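PDB 6M7D: nucleoprotein from Sendai virus, which coats the viral RNA genome, one protein per six nucleotides, to form the helical nucleocapsid that serves as template for transcription and replication. Local coordinates for residues S36-G41 and V102-E107. Numbering follows the deposited sequence.
Sequences SVFVLG and VIYNIE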
loop_
_atom_site.group_PDB
_atom_site.type_symbol
_atom_site.label_atom_id
_atom_site.label_comp_id
_atom_site.label_asym_id
_atom_site.label_seq_id
_atom_site.Cartn_x
_atom_site.Cartn_y
_atom_site.Cartn_z
ATOM N N SER A 36 8.474 -22.471 3.139
ATOM C CA SER A 36 7.631 -23.471 2.503
ATOM C C SER A 36 6.366 -22.801 1.989
ATOM O O SER A 36 5.619 -22.197 2.764
ATOM C CB SER A 36 7.280 -24.590 3.481
ATOM O OG SER A 36 8.428 -25.048 4.166
ATOM N N VAL A 37 6.132 -22.905 0.687
ATOM C CA VAL A 37 4.923 -22.404 0.049
ATOM C C VAL A 37 4.154 -23.596 -0.492
ATOM O O VAL A 37 4.716 -24.430 -1.207
ATOM C CB VAL A 37 5.247 -21.401 -1.069
ATOM C CG1 VAL A 37 3.976 -20.972 -1.763
ATOM C CG2 VAL A 37 5.950 -20.212 -0.497
ATOM N N PHE A 38 2.874 -23.672 -0.160
ATOM C CA PHE A 38 2.038 -24.809 -0.508
ATOM C C PHE A 38 1.088 -24.413 -1.625
ATOM O O PHE A 38 0.269 -23.506 -1.456
ATOM C CB PHE A 38 1.273 -25.303 0.715
ATOM C CG PHE A 38 2.153 -25.594 1.881
ATOM C CD1 PHE A 38 2.707 -26.844 2.044
ATOM C CD2 PHE A 38 2.446 -24.614 2.805
ATOM C CE1 PHE A 38 3.527 -27.111 3.111
ATOM C CE2 PHE A 38 3.264 -24.880 3.873
ATOM C CZ PHE A 38 3.804 -26.129 4.026
ATOM N N VAL A 39 1.204 -25.090 -2.761
ATOM C CA VAL A 39 0.346 -24.865 -3.913
ATOM C C VAL A 39 -0.593 -26.052 -4.038
ATOM O O VAL A 39 -0.292 -27.141 -3.541
ATOM C CB VAL A 39 1.168 -24.662 -5.196
ATOM C CG1 VAL A 39 2.189 -23.566 -4.987
ATOM C CG2 VAL A 39 1.850 -25.942 -5.598
ATOM N N LEU A 40 -1.743 -25.834 -4.666
ATOM C CA LEU A 40 -2.698 -26.918 -4.848
ATOM C C LEU A 40 -2.436 -27.641 -6.156
ATOM O O LEU A 40 -2.412 -27.027 -7.226
ATOM C CB LEU A 40 -4.126 -26.384 -4.831
ATOM C CG LEU A 40 -4.577 -25.614 -3.599
ATOM C CD1 LEU A 40 -6.086 -25.615 -3.517
ATOM C CD2 LEU A 40 -3.973 -26.214 -2.360
ATOM N N GLY A 41 -2.239 -28.943 -6.069
ATOM C CA GLY A 41 -2.144 -29.762 -7.248
ATOM C C GLY A 41 -3.501 -29.995 -7.863
ATOM O O GLY A 41 -4.552 -29.687 -7.286
ATOM N N VAL A 102 10.256 -22.741 -1.114
ATOM C CA VAL A 102 10.230 -24.171 -1.389
ATOM C C VAL A 102 8.780 -24.548 -1.633
ATOM O O VAL A 102 7.969 -24.574 -0.705
ATOM C CB VAL A 102 10.833 -24.984 -0.240
ATOM C CG1 VAL A 102 11.221 -26.363 -0.723
ATOM C CG2 VAL A 102 12.028 -24.273 0.320
ATOM N N ILE A 103 8.449 -24.840 -2.883
ATOM C CA ILE A 103 7.063 -25.066 -3.268
ATOM C C ILE A 103 6.680 -26.503 -2.949
ATOM O O ILE A 103 7.264 -27.448 -3.487
ATOM C CB ILE A 103 6.847 -24.753 -4.753
ATOM C CG1 ILE A 103 7.087 -23.267 -5.007
ATOM C CG2 ILE A 103 5.454 -25.145 -5.170
ATOM C CD1 ILE A 103 7.061 -22.898 -6.453
ATOM N N TYR A 104 5.705 -26.665 -2.067
ATOM C CA TYR A 104 5.108 -27.952 -1.761
ATOM C C TYR A 104 3.744 -28.025 -2.430
ATOM O O TYR A 104 3.103 -27.002 -2.670
ATOM C CB TYR A 104 4.951 -28.149 -0.253
ATOM C CG TYR A 104 6.235 -28.376 0.516
ATOM C CD1 TYR A 104 7.460 -27.978 0.011
ATOM C CD2 TYR A 104 6.216 -28.995 1.756
ATOM C CE1 TYR A 104 8.622 -28.187 0.715
ATOM C CE2 TYR A 104 7.374 -29.210 2.467
ATOM C CZ TYR A 104 8.575 -28.804 1.941
ATOM O OH TYR A 104 9.735 -29.015 2.646
ATOM N N ASN A 105 3.302 -29.236 -2.734
ATOM C CA ASN A 105 2.022 -29.445 -3.393
ATOM C C ASN A 105 1.046 -30.089 -2.425
ATOM O O ASN A 105 1.356 -31.116 -1.819
ATOM C CB ASN A 105 2.177 -30.315 -4.639
ATOM C CG ASN A 105 2.843 -29.581 -5.775
ATOM O OD1 ASN A 105 4.058 -29.393 -5.781
ATOM N ND2 ASN A 105 2.052 -29.159 -6.748
ATOM N N ILE A 106 -0.123 -29.479 -2.278
ATOM C CA ILE A 106 -1.228 -30.085 -1.549
ATOM C C ILE A 106 -1.971 -30.980 -2.528
ATOM O O ILE A 106 -2.503 -30.508 -3.535
ATOM C CB ILE A 106 -2.167 -29.036 -0.951
ATOM C CG1 ILE A 106 -1.379 -27.947 -0.233
ATOM C CG2 ILE A 106 -3.141 -29.703 -0.007
ATOM C CD1 ILE A 106 -0.621 -28.455 0.934
ATOM N N GLU A 107 -1.982 -32.282 -2.227
ATOM C CA GLU A 107 -2.638 -33.299 -3.091
ATOM C C GLU A 107 -3.782 -33.957 -2.316
ATOM O O GLU A 107 -3.563 -34.339 -1.152
ATOM C CB GLU A 107 -1.618 -34.357 -3.513
ATOM C CG GLU A 107 -0.475 -33.803 -4.343
ATOM C CD GLU A 107 -0.879 -33.304 -5.719
ATOM O OE1 GLU A 107 -2.084 -33.359 -6.037
ATOM O OE2 GLU A 107 0.012 -32.865 -6.471
#
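The rings of F38 and Y104 lie side by side and point the same way, pairing obliquely with their planes at 86° and their centroids 5.5 Å apart. F38 CD1 meets Y104 CB at 3.5 Å, and CE1 reaches CD2 of the tyrosine. The F38 ring also meets that of F74 at a shallow angle, while Y104 turns to V120 and T122 of strand 118-122. These rings sit on a pair of parallel neighbours in a mixed four-stranded sheet, strand 33-40 at its margin and strand 99-108 inside it, a worked example of a small sheet with helices packed on both faces. I106 continues the face of the rings: CD1 packs on F38 CB, and CB takes L40 CD2 at 3.6 Å. Helices 47-62 and 129-135 pack against F38 and I106, and the former also against L40. Across the sheet, V37, V39 and I103 face helix 86-93. I103 CG2, anti to the backbone N, meets V39 CG1 at 3.6 Å; V39 CG2 lies in contact with N105 ND2, 3.4 Å away.

Five backbone bonds hold the register, V37 and V39 each donating and accepting; the straightest are V39 N to Y104 O and I106 N to V39 O. At the end of the ladder the E107 chain bends at chi2, its OE1 hydrogen-bonded to S43 OG, and G41 N donates the fifth bond to I106 O at 3.0 Å.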